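Side-chain contacts in branched-chain amino acid aminotransferase (Thermoproteus uzoniensis, PDB 5CE8), which probably transfers the amino group of leucine, isoleucine or valine to 2-oxoglutarate, using pyridoxal 5'-phosphate as its cofactor: residues 55-60 with 102-107; 83-88 with 124-129; 135-140 with 176-181; 235-240 with 282-287. All coordinates share one frame; numbering follows the deposited sequence.

Interaction 1 of 4, residues 55-60 with 102-107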
loop_
_atom_site.group_PDB
_atom_site.type_symbol
_atom_site.label_atom_id
_atom_site.label_comp_id
_atom_site.label_asym_id
_atom_site.label_seq_id
_atom_site.Cartn_x
_atom_site.Cartn_y
_atom_site.Cartn_z
ATOM N N LEU A 55 16.713 -15.672 44.048
ATOM C CA LEU A 55 16.621 -14.838 42.834
ATOM C C LEU A 55 16.281 -15.789 41.731
ATOM O O LEU A 55 17.077 -16.706 41.492
ATOM C CB LEU A 55 17.967 -14.166 42.561
ATOM C CG LEU A 55 18.008 -13.172 41.373
ATOM C CD1 LEU A 55 16.872 -12.150 41.438
ATOM C CD2 LEU A 55 19.325 -12.436 41.318
ATOM N N TYR A 56 15.091 -15.605 41.126
ATOM C CA TYR A 56 14.564 -16.466 40.002
ATOM C C TYR A 56 14.599 -15.712 38.665
ATOM O O TYR A 56 14.059 -14.598 38.507
ATOM C CB TYR A 56 13.143 -17.006 40.292
ATOM C CG TYR A 56 13.178 -17.953 41.514
ATOM C CD1 TYR A 56 13.660 -19.219 41.399
ATOM C CD2 TYR A 56 12.797 -17.510 42.779
ATOM C CE1 TYR A 56 13.729 -20.082 42.481
ATOM C CE2 TYR A 56 12.863 -18.362 43.894
ATOM C CZ TYR A 56 13.385 -19.642 43.734
ATOM O OH TYR A 56 13.495 -20.508 44.788
ATOM N N VAL A 57 15.286 -16.326 37.709
ATOM C CA VAL A 57 15.328 -15.795 36.364
ATOM C C VAL A 57 14.073 -16.304 35.613
ATOM O O VAL A 57 13.748 -17.483 35.697
ATOM C CB VAL A 57 16.540 -16.251 35.579
ATOM C CG1 VAL A 57 16.654 -15.398 34.329
ATOM C CG2 VAL A 57 17.891 -16.219 36.327
ATOM N N PHE A 58 13.330 -15.389 35.008
ATOM C CA PHE A 58 12.000 -15.716 34.509
ATOM C C PHE A 58 12.133 -16.077 33.094
ATOM O O PHE A 58 12.643 -15.239 32.288
ATOM C CB PHE A 58 11.034 -14.593 34.620
ATOM C CG PHE A 58 9.639 -14.999 34.221
ATOM C CD1 PHE A 58 8.910 -15.964 34.991
ATOM C CD2 PHE A 58 9.061 -14.482 33.107
ATOM C CE1 PHE A 58 7.669 -16.402 34.577
ATOM C CE2 PHE A 58 7.788 -14.821 32.742
ATOM C CZ PHE A 58 7.058 -15.763 33.490
ATOM N N ARG A 59 11.694 -17.294 32.778
ATOM C CA ARG A 59 11.697 -17.963 31.447
ATOM C C ARG A 59 12.997 -17.866 30.682
ATOM O O ARG A 59 13.062 -17.512 29.457
ATOM C CB ARG A 59 10.482 -17.642 30.589
ATOM C CG ARG A 59 9.200 -17.902 31.325
ATOM C CD ARG A 59 7.943 -17.517 30.492
ATOM N NE ARG A 59 7.829 -18.381 29.339
ATOM C CZ ARG A 59 6.696 -18.610 28.660
ATOM N NH1 ARG A 59 5.545 -18.030 28.948
ATOM N NH2 ARG A 59 6.684 -19.499 27.723
ATOM N N LEU A 60 14.059 -18.250 31.399
ATOM C CA LEU A 60 15.416 -18.116 30.805
ATOM C C LEU A 60 15.633 -18.808 29.514
ATOM O O LEU A 60 16.059 -18.208 28.519
ATOM C CB LEU A 60 16.415 -18.630 31.804
ATOM C CG LEU A 60 17.908 -18.566 31.527
ATOM C CD1 LEU A 60 18.278 -17.176 31.012
ATOM C CD2 LEU A 60 18.670 -19.018 32.786
ATOM N N LEU A 102 16.775 -7.683 38.676
ATOM C CA LEU A 102 17.693 -7.410 37.579
ATOM C C LEU A 102 16.977 -7.455 36.236
ATOM O O LEU A 102 15.976 -8.142 36.126
ATOM C CB LEU A 102 18.740 -8.495 37.499
ATOM C CG LEU A 102 19.627 -8.823 38.700
ATOM C CD1 LEU A 102 20.556 -10.018 38.330
ATOM C CD2 LEU A 102 20.356 -7.563 39.178
ATOM N N TYR A 103 17.511 -6.690 35.294
ATOM C CA TYR A 103 17.328 -6.868 33.870
ATOM C C TYR A 103 18.649 -7.380 33.320
ATOM O O TYR A 103 19.713 -6.820 33.545
ATOM C CB TYR A 103 16.976 -5.538 33.266
ATOM C CG TYR A 103 16.624 -5.597 31.814
ATOM C CD1 TYR A 103 17.609 -5.457 30.842
ATOM C CD2 TYR A 103 15.308 -5.768 31.403
ATOM C CE1 TYR A 103 17.300 -5.496 29.509
ATOM C CE2 TYR A 103 14.983 -5.816 30.045
ATOM C CZ TYR A 103 15.975 -5.621 29.115
ATOM O OH TYR A 103 15.701 -5.740 27.768
ATOM N N ILE A 104 18.575 -8.484 32.636
ATOM C CA ILE A 104 19.693 -9.136 31.992
ATOM C C ILE A 104 19.634 -8.926 30.418
ATOM O O ILE A 104 18.609 -9.208 29.752
ATOM C CB ILE A 104 19.612 -10.627 32.331
ATOM C CG1 ILE A 104 19.744 -10.870 33.886
ATOM C CG2 ILE A 104 20.699 -11.412 31.621
ATOM C CD1 ILE A 104 18.933 -12.084 34.322
ATOM N N ARG A 105 20.698 -8.387 29.866
ATOM C CA ARG A 105 20.799 -8.168 28.428
ATOM C C ARG A 105 21.835 -9.050 27.684
ATOM O O ARG A 105 23.088 -8.764 27.774
ATOM C CB ARG A 105 21.255 -6.766 28.229
ATOM C CG ARG A 105 21.515 -6.411 26.758
ATOM C CD ARG A 105 20.377 -6.622 25.750
ATOM N NE ARG A 105 19.082 -6.009 26.020
ATOM C CZ ARG A 105 18.716 -4.772 25.719
ATOM N NH1 ARG A 105 19.524 -3.855 25.169
ATOM N NH2 ARG A 105 17.490 -4.415 26.011
ATOM N N PRO A 106 21.361 -10.110 27.012
ATOM C CA PRO A 106 22.216 -10.864 26.089
ATOM C C PRO A 106 22.237 -10.117 24.787
ATOM O O PRO A 106 21.150 -9.746 24.275
ATOM C CB PRO A 106 21.526 -12.210 25.921
ATOM C CG PRO A 106 20.551 -12.280 26.916
ATOM C CD PRO A 106 20.223 -10.898 27.435
ATOM N N VAL A 107 23.433 -9.869 24.252
ATOM C CA VAL A 107 23.603 -9.251 23.023
ATOM C C VAL A 107 24.570 -10.056 22.172
ATOM O O VAL A 107 25.652 -10.383 22.609
ATOM C CB VAL A 107 23.984 -7.782 23.098
ATOM C CG1 VAL A 107 25.194 -7.518 23.914
ATOM C CG2 VAL A 107 24.101 -7.195 21.710
#
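In the antiparallel sheet of this aminotransferase, Leu55 and Val57 reach across an intervening strand to Leu102 and Ile104, a case of packing between next-but-one strands. Strand 41-50 lies between the two and pairs with both, so that 55-58 and 102-109 run in the same direction; the closest CA atoms, those of Val57 and Leu102, are 8.8 Å apart. Alternate residues on each strand supply two meetings of methyl groups. At one, CD2 of Leu55 lies 4.0 Å from CD1 of Leu102. CG of Leu55 is opposite its own N (chi1 -176°) and CG of Leu102 opposite its carbonyl carbon (-57°), and from these settings the two side chains cross at about a right angle where their methyls meet. The second repeats this pattern, with CG1 of Val57 at 4.0 Å from CD1 of Ile104. Val93 of helix 82-95 packs on both leucines; of the intervening strand, Ala48 touches Leu55 and Ile46 touches Val57. Tyr103 and Arg105 belong to the other side of strand 102-109: Arg105 NH2 donates to Tyr103 OH at 2.8 Å, close to the guanidinium plane, while Arg105 NH1 hydrogen-bonds to Asn37 OD1 and Tyr38 OH of the second subunit. This is the sheet of the small N-terminal domain of class-IV aminotransferases, one face under a helix and the other at the second subunit.

Interaction 2 of 4, residues 83-88 with 124-129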
loop_
_atom_site.group_PDB
_atom_site.type_symbol
_atom_site.label_atom_id
_atom_site.label_comp_id
_atom_site.label_asym_id
_atom_site.label_seq_id
_atom_site.Cartn_x
_atom_site.Cartn_y
_atom_site.Cartn_z
ATOM N N GLU A 83 21.216 -23.712 26.080
ATOM C CA GLU A 83 21.552 -24.288 27.356
ATOM C C GLU A 83 22.810 -23.638 27.870
ATOM O O GLU A 83 22.811 -23.126 28.971
ATOM C CB GLU A 83 21.665 -25.833 27.191
ATOM C CG GLU A 83 22.647 -26.561 28.115
ATOM C CD GLU A 83 21.964 -27.624 28.926
ATOM O OE1 GLU A 83 22.193 -28.823 28.656
ATOM O OE2 GLU A 83 21.179 -27.199 29.796
ATOM N N GLU A 84 23.851 -23.568 27.029
ATOM C CA GLU A 84 25.036 -22.815 27.328
ATOM C C GLU A 84 24.778 -21.354 27.770
ATOM O O GLU A 84 25.391 -20.787 28.765
ATOM C CB GLU A 84 25.941 -22.846 26.099
ATOM C CG GLU A 84 26.698 -24.183 26.011
ATOM C CD GLU A 84 27.515 -24.371 24.730
ATOM O OE1 GLU A 84 28.495 -25.126 24.768
ATOM O OE2 GLU A 84 27.196 -23.791 23.690
ATOM N N LEU A 85 23.950 -20.685 26.978
ATOM C CA LEU A 85 23.689 -19.282 27.294
ATOM C C LEU A 85 22.944 -19.175 28.564
ATOM O O LEU A 85 23.217 -18.264 29.384
ATOM C CB LEU A 85 22.938 -18.600 26.128
ATOM C CG LEU A 85 23.778 -18.568 24.862
ATOM C CD1 LEU A 85 22.868 -18.206 23.698
ATOM C CD2 LEU A 85 24.986 -17.653 24.986
ATOM N N SER A 86 21.976 -20.063 28.781
ATOM C CA SER A 86 21.236 -20.120 30.058
ATOM C C SER A 86 22.177 -20.240 31.282
ATOM O O SER A 86 22.088 -19.453 32.329
ATOM C CB SER A 86 20.126 -21.232 30.000
ATOM O OG SER A 86 19.118 -20.959 28.965
ATOM N N LYS A 87 23.104 -21.213 31.203
ATOM C CA LYS A 87 24.138 -21.358 32.298
ATOM C C LYS A 87 25.026 -20.149 32.495
ATOM O O LYS A 87 25.311 -19.770 33.657
ATOM C CB LYS A 87 24.998 -22.606 32.109
ATOM N N ALA A 88 25.415 -19.528 31.369
ATOM C CA ALA A 88 26.215 -18.316 31.359
ATOM C C ALA A 88 25.515 -17.186 32.056
ATOM O O ALA A 88 26.135 -16.452 32.794
ATOM C CB ALA A 88 26.570 -17.867 29.943
ATOM N N ALA A 124 29.349 -14.930 15.418
ATOM C CA ALA A 124 29.017 -13.908 16.437
ATOM C C ALA A 124 29.743 -14.091 17.741
ATOM O O ALA A 124 30.077 -15.233 18.100
ATOM C CB ALA A 124 27.517 -13.972 16.756
ATOM N N SER A 125 29.877 -12.980 18.486
ATOM C CA SER A 125 30.170 -13.023 19.920
ATOM C C SER A 125 28.873 -12.836 20.703
ATOM O O SER A 125 27.912 -12.260 20.184
ATOM C CB SER A 125 31.159 -11.940 20.306
ATOM O OG SER A 125 32.455 -12.179 19.813
ATOM N N VAL A 126 28.838 -13.319 21.944
ATOM C CA VAL A 126 27.740 -13.068 22.832
ATOM C C VAL A 126 28.258 -12.407 24.112
ATOM O O VAL A 126 29.227 -12.807 24.685
ATOM C CB VAL A 126 26.883 -14.265 23.137
ATOM C CG1 VAL A 126 25.763 -13.867 24.121
ATOM C CG2 VAL A 126 26.268 -14.827 21.853
ATOM N N ALA A 127 27.673 -11.294 24.480
ATOM C CA ALA A 127 27.933 -10.679 25.809
ATOM C C ALA A 127 26.633 -10.662 26.563
ATOM O O ALA A 127 25.505 -10.458 25.949
ATOM C CB ALA A 127 28.477 -9.277 25.653
ATOM N N ILE A 128 26.751 -10.861 27.860
ATOM C CA ILE A 128 25.614 -10.945 28.769
ATOM C C ILE A 128 25.932 -10.197 30.009
ATOM O O ILE A 128 26.847 -10.539 30.786
ATOM C CB ILE A 128 25.238 -12.324 29.242
ATOM C CG1 ILE A 128 24.755 -13.197 28.137
ATOM C CG2 ILE A 128 24.158 -12.255 30.346
ATOM C CD1 ILE A 128 24.928 -14.679 28.423
ATOM N N ALA A 129 25.140 -9.171 30.183
ATOM C CA ALA A 129 25.181 -8.276 31.332
ATOM C C ALA A 129 23.907 -8.386 32.124
ATOM O O ALA A 129 22.782 -8.503 31.534
ATOM C CB ALA A 129 25.314 -6.863 30.863
#
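Helix 83-88 lies over strand 125-129 at an axis distance of 10.1 Å and a crossing angle of -33°, the two running in broadly the same direction. Ala88 points at the strand, whereas Leu85 leaves the helix to the side and brings its end round to it; Val126 and Ile128 face them. The residues are spaced to match: three positions along the helix, close to one turn, against two along the strand, whose alternate side chains share a face. Leu85 sends CD2 to CG1 of Val126 at 4.0 Å, and these two side chains cross at about a right angle. One turn later the small Ala88 lets the longer Ile128 reach the helix, its CD1 coming to 3.9 Å from Ala88 CB. The same methyl rests 4.1 Å from the backbone O of Leu85, in the angle between the two helical residues. Ile128 owes this reach to CG1 standing opposite the carbonyl carbon (chi1 -65°). Trp16 of the adjoining strand 14-17 touches Ala88, Val126 and Ile128, while Met64 and Leu67 of helix 60-74 pack on Leu85. A helix laid over an antiparallel sheet through paired aliphatic side chains is the ordinary alpha/beta layer packing of the smaller, N-terminal domain in class-IV aminotransferases.

Interaction 3 of 4, residues 135-140 with 176-181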
loop_
_atom_site.group_PDB
_atom_site.type_symbol
_atom_site.label_atom_id
_atom_site.label_comp_id
_atom_site.label_asym_id
_atom_site.label_seq_id
_atom_site.Cartn_x
_atom_site.Cartn_y
_atom_site.Cartn_z
ATOM N N LYS A 135 11.365 -0.399 37.942
ATOM C CA LYS A 135 10.257 -0.309 36.933
ATOM C C LYS A 135 10.611 0.515 35.635
ATOM O O LYS A 135 11.410 1.473 35.718
ATOM C CB LYS A 135 8.967 0.166 37.659
ATOM C CG LYS A 135 8.419 -0.871 38.668
ATOM N N TYR A 136 10.058 0.108 34.463
ATOM C CA TYR A 136 10.209 0.814 33.121
ATOM C C TYR A 136 9.092 1.838 32.799
ATOM O O TYR A 136 9.321 2.847 32.106
ATOM C CB TYR A 136 10.254 -0.199 31.940
ATOM C CG TYR A 136 10.683 0.368 30.573
ATOM C CD1 TYR A 136 11.838 1.143 30.462
ATOM C CD2 TYR A 136 9.973 0.079 29.391
ATOM C CE1 TYR A 136 12.294 1.633 29.240
ATOM C CE2 TYR A 136 10.400 0.605 28.133
ATOM C CZ TYR A 136 11.574 1.359 28.068
ATOM O OH TYR A 136 12.065 1.877 26.886
ATOM N N LEU A 137 7.878 1.533 33.254
ATOM C CA LEU A 137 6.746 2.422 33.108
ATOM C C LEU A 137 6.033 2.534 34.425
ATOM O O LEU A 137 5.987 1.557 35.173
ATOM C CB LEU A 137 5.792 1.859 32.059
ATOM C CG LEU A 137 6.298 1.653 30.634
ATOM C CD1 LEU A 137 5.246 1.005 29.710
ATOM C CD2 LEU A 137 6.838 2.967 30.048
ATOM N N LYS A 138 5.398 3.697 34.644
ATOM C CA LYS A 138 4.547 3.959 35.833
ATOM C C LYS A 138 3.610 2.765 36.162
ATOM O O LYS A 138 2.907 2.284 35.290
ATOM C CB LYS A 138 3.679 5.229 35.682
ATOM C CG LYS A 138 4.185 6.510 34.987
ATOM C CD LYS A 138 3.082 7.617 35.094
ATOM C CE LYS A 138 3.295 8.892 34.235
ATOM N NZ LYS A 138 2.239 9.425 33.278
ATOM N N VAL A 139 3.605 2.278 37.407
ATOM C CA VAL A 139 2.796 1.060 37.750
ATOM C C VAL A 139 1.295 1.351 37.656
ATOM O O VAL A 139 0.446 0.514 37.160
ATOM C CB VAL A 139 3.167 0.450 39.142
ATOM C CG1 VAL A 139 3.060 1.483 40.296
ATOM C CG2 VAL A 139 2.290 -0.777 39.429
ATOM N N GLU A 140 0.955 2.547 38.103
ATOM C CA GLU A 140 -0.448 2.999 38.090
ATOM C C GLU A 140 -1.028 3.299 36.722
ATOM O O GLU A 140 -2.206 3.566 36.655
ATOM C CB GLU A 140 -0.695 4.201 39.035
ATOM C CG GLU A 140 -0.125 5.532 38.593
ATOM C CD GLU A 140 1.381 5.551 38.610
ATOM O OE1 GLU A 140 1.983 4.629 39.226
ATOM O OE2 GLU A 140 1.951 6.494 38.017
ATOM N N GLU A 176 9.424 10.348 19.852
ATOM C CA GLU A 176 8.294 11.144 19.474
ATOM C C GLU A 176 7.285 11.239 20.599
ATOM O O GLU A 176 6.837 12.306 20.943
ATOM C CB GLU A 176 7.582 10.598 18.221
ATOM C CG GLU A 176 6.391 11.515 17.811
ATOM C CD GLU A 176 5.642 11.025 16.620
ATOM O OE1 GLU A 176 4.369 11.077 16.631
ATOM O OE2 GLU A 176 6.327 10.557 15.671
ATOM N N ALA A 177 6.932 10.132 21.228
ATOM C CA ALA A 177 5.962 10.208 22.285
ATOM C C ALA A 177 6.443 10.963 23.544
ATOM O O ALA A 177 5.759 11.815 24.141
ATOM C CB ALA A 177 5.478 8.778 22.611
ATOM N N ARG A 178 7.673 10.683 23.913
ATOM C CA ARG A 178 8.264 11.285 25.099
ATOM C C ARG A 178 8.604 12.722 24.944
ATOM O O ARG A 178 8.400 13.445 25.909
ATOM C CB ARG A 178 9.484 10.484 25.492
ATOM C CG ARG A 178 9.114 9.081 25.939
ATOM C CD ARG A 178 10.356 8.212 26.144
ATOM N NE ARG A 178 10.113 6.956 26.813
ATOM C CZ ARG A 178 9.495 5.927 26.260
ATOM N NH1 ARG A 178 8.968 6.042 25.009
ATOM N NH2 ARG A 178 9.353 4.788 26.956
ATOM N N ALA A 179 9.033 13.157 23.756
ATOM C CA ALA A 179 9.263 14.609 23.448
ATOM C C ALA A 179 8.032 15.490 23.794
ATOM O O ALA A 179 8.183 16.563 24.349
ATOM C CB ALA A 179 9.689 14.836 22.003
ATOM N N ARG A 180 6.832 14.987 23.538
ATOM C CA ARG A 180 5.584 15.598 24.042
ATOM C C ARG A 180 5.172 15.295 25.533
ATOM O O ARG A 180 4.130 15.714 25.993
ATOM C CB ARG A 180 4.479 15.262 23.031
ATOM N N GLY A 181 6.023 14.673 26.346
ATOM C CA GLY A 181 5.629 14.278 27.735
ATOM C C GLY A 181 4.582 13.139 27.942
ATOM O O GLY A 181 4.151 12.922 29.066
#
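The Tyr136 ring and the Arg178 guanidinium meet obliquely, their planes 38° apart, so that neither group is stacked on the other. Contact is made at the ends of the two side chains, which cross at about a right angle: OH of Tyr136 is 4.0 Å from NH2 of Arg178, too far for a hydrogen bond. Leu137 adds a looser touch, its CD2 at 4.4 Å from the same nitrogen, again obliquely to the guanidinium. The backbones stay well apart, with 12.0 Å between the CA atoms of Leu137 and Arg178, and the gap is bridged by both long side chains, the arginine extended from CG to NE before the guanidinium turns at chi4 (72°). The group is held mainly from outside: NH1 forms a salt bridge with Glu184 and a hydrogen bond with the carbonyl of Ala174, one turn earlier in helix 167-179, and NH2 too is hydrogen-bonded elsewhere. Tyr136 also packs on Glu200 and Ala261, and its side chain is about 9 Å from the bound pyridoxal phosphate. The second subunit closes in here, Leu117 touching Tyr136 and Asp118 touching Arg178. Chemically, then, the loop meets the charged end of an arginine that is already engaged by Glu184; the contact rests on shape and proximity rather than a polar bond, and the carboxylate would probably offset part of the positive charge near the tyrosine hydroxyl.

Interaction 4 of 4, residues 235-240 with 282-287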
loop_
_atom_site.group_PDB
_atom_site.type_symbol
_atom_site.label_atom_id
_atom_site.label_comp_id
_atom_site.label_asym_id
_atom_site.label_seq_id
_atom_site.Cartn_x
_atom_site.Cartn_y
_atom_site.Cartn_z
ATOM N N LEU A 235 -7.332 -18.184 33.835
ATOM C CA LEU A 235 -8.363 -17.401 34.490
ATOM C C LEU A 235 -9.724 -17.473 33.823
ATOM O O LEU A 235 -10.750 -16.919 34.314
ATOM C CB LEU A 235 -7.896 -16.007 34.527
ATOM C CG LEU A 235 -6.697 -15.828 35.478
ATOM C CD1 LEU A 235 -6.480 -14.343 35.522
ATOM C CD2 LEU A 235 -6.834 -16.424 36.897
ATOM N N GLY A 236 -9.813 -18.154 32.721
ATOM C CA GLY A 236 -11.114 -18.113 31.995
ATOM C C GLY A 236 -11.511 -16.880 31.195
ATOM O O GLY A 236 -12.692 -16.725 30.723
ATOM N N ILE A 237 -10.530 -16.068 30.936
ATOM C CA ILE A 237 -10.762 -14.878 30.163
ATOM C C ILE A 237 -10.674 -15.193 28.647
ATOM O O ILE A 237 -9.637 -15.616 28.122
ATOM C CB ILE A 237 -9.804 -13.750 30.519
ATOM C CG1 ILE A 237 -9.801 -13.472 32.005
ATOM C CG2 ILE A 237 -10.245 -12.462 29.822
ATOM C CD1 ILE A 237 -8.521 -12.770 32.507
ATOM N N PRO A 238 -11.783 -14.976 27.934
ATOM C CA PRO A 238 -11.791 -15.209 26.508
ATOM C C PRO A 238 -10.771 -14.298 25.780
ATOM O O PRO A 238 -10.610 -13.159 26.163
ATOM C CB PRO A 238 -13.259 -14.913 26.112
ATOM C CG PRO A 238 -14.011 -14.719 27.373
ATOM C CD PRO A 238 -13.040 -14.371 28.436
ATOM N N LEU A 239 -9.967 -14.853 24.888
ATOM C CA LEU A 239 -8.862 -14.167 24.290
ATOM C C LEU A 239 -8.856 -14.349 22.772
ATOM O O LEU A 239 -9.063 -15.455 22.255
ATOM C CB LEU A 239 -7.526 -14.643 24.849
ATOM C CG LEU A 239 -6.367 -13.768 24.307
ATOM C CD1 LEU A 239 -5.446 -13.366 25.403
ATOM C CD2 LEU A 239 -5.634 -14.520 23.185
ATOM N N LEU A 240 -8.599 -13.263 22.049
ATOM C CA LEU A 240 -8.618 -13.353 20.579
ATOM C C LEU A 240 -7.371 -12.626 20.124
ATOM O O LEU A 240 -7.113 -11.491 20.619
ATOM C CB LEU A 240 -9.817 -12.645 20.016
ATOM C CG LEU A 240 -11.123 -13.359 20.186
ATOM C CD1 LEU A 240 -12.262 -12.364 19.936
ATOM C CD2 LEU A 240 -11.223 -14.644 19.318
ATOM N N GLN A 282 -5.777 -5.364 36.030
ATOM C CA GLN A 282 -5.353 -5.587 37.414
ATOM C C GLN A 282 -5.182 -7.071 37.749
ATOM O O GLN A 282 -4.128 -7.471 38.347
ATOM C CB GLN A 282 -6.169 -4.808 38.477
ATOM N N LYS A 283 -6.134 -7.910 37.351
ATOM C CA LYS A 283 -6.090 -9.297 37.733
ATOM C C LYS A 283 -4.913 -9.915 36.993
ATOM O O LYS A 283 -4.130 -10.636 37.624
ATOM C CB LYS A 283 -7.431 -10.052 37.507
ATOM C CG LYS A 283 -7.355 -11.557 37.663
ATOM C CD LYS A 283 -7.158 -11.845 39.166
ATOM C CE LYS A 283 -7.226 -13.325 39.623
ATOM N NZ LYS A 283 -8.618 -13.754 39.730
ATOM N N ILE A 284 -4.714 -9.606 35.723
ATOM C CA ILE A 284 -3.500 -10.128 34.984
ATOM C C ILE A 284 -2.165 -9.620 35.658
ATOM O O ILE A 284 -1.230 -10.412 35.930
ATOM C CB ILE A 284 -3.538 -9.884 33.434
ATOM C CG1 ILE A 284 -4.626 -10.762 32.795
ATOM C CG2 ILE A 284 -2.232 -10.401 32.765
ATOM C CD1 ILE A 284 -5.017 -10.280 31.429
ATOM N N ALA A 285 -2.110 -8.339 36.026
ATOM C CA ALA A 285 -0.924 -7.783 36.674
ATOM C C ALA A 285 -0.623 -8.571 37.978
ATOM O O ALA A 285 0.514 -9.083 38.170
ATOM C CB ALA A 285 -1.143 -6.322 36.988
ATOM N N GLU A 286 -1.636 -8.663 38.856
ATOM C CA GLU A 286 -1.524 -9.408 40.178
ATOM C C GLU A 286 -1.065 -10.847 39.967
ATOM O O GLU A 286 -0.197 -11.329 40.703
ATOM C CB GLU A 286 -2.812 -9.359 40.975
ATOM C CG GLU A 286 -3.246 -7.992 41.496
ATOM C CD GLU A 286 -4.764 -7.836 41.675
ATOM O OE1 GLU A 286 -5.539 -8.783 41.394
ATOM O OE2 GLU A 286 -5.221 -6.719 42.029
ATOM N N THR A 287 -1.586 -11.549 38.942
ATOM C CA THR A 287 -1.257 -12.996 38.670
ATOM C C THR A 287 0.147 -13.114 38.145
ATOM O O THR A 287 0.991 -13.881 38.732
ATOM C CB THR A 287 -2.251 -13.602 37.668
ATOM O OG1 THR A 287 -3.602 -13.311 38.114
ATOM C CG2 THR A 287 -2.078 -15.029 37.502
#
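Leu235 carries most of this surface contact, setting its two methyls against two points of the Lys283 chain. CD1 of Leu235 sits 3.6 Å from CG of Lys283, and CD2 lies 4.1 Å from CE further along the same chain. The side chains cross obliquely, and the bend of the lysine at chi2 (71°) brings CE round to the second methyl. CD1 also approaches OG1 of Thr287 at 4.0 Å, the leucine and threonine sliding past each other in opposite directions. Beside them Ile237 makes a lighter apolar touch, its CD1 at 4.4 Å from CG1 of Ile284.

One step out, the threonine is set by its own helix. With OG1 opposite its carbonyl carbon (chi1 -50°), Thr287 donates to the backbone O of Lys283 at 2.8 Å, from well above the carbonyl plane; the same oxygen accepts the backbone N of Thr287 at 3.0 Å. On the other segment, Gly236 ends helix 223-235 in a Schellman motif, whose positive phi turns the chain toward strand 239-241, so that Ile237, after the turn, faces the same helix as Leu235 before it. Further out, Leu210 of strand 209-212 packs on both Ile237 and Ile284, while from helix 223-235 Val228 packs on Ile284 and Ile231 on Thr287. Leu235, Ile237 and Lys283 also touch a crystal neighbour. The chemistry implied is hydrophobic even where polar residues take part: lysine contributes methylenes, and the threonine hydroxyl that faces the leucine has its proton committed to its own helix.

How the interactions relate
Interactions 1 and 2 interlock: their segments alternate along the chain, their centres are 11 Å apart, and they share the antiparallel sheet in which strands 102-109 and 125-132 are neighbours. Arg105 N and Val107 N probably hydrogen-bond to Ala129 O and Ala127 O, and helix 82-95, one side of interaction 2, also packs on Leu55 and Leu102. Interactions 3 and 4 follow in series, their centres 24 Å apart, without touching each other or the first pair. They join helices to loops around the mixed sheet. Interactions 1, 2 and 3 border the second subunit, whereas 235-240 with 282-287 meets no other chain. This fits the class-IV fold, whose cofactor lies between a small and a large domain.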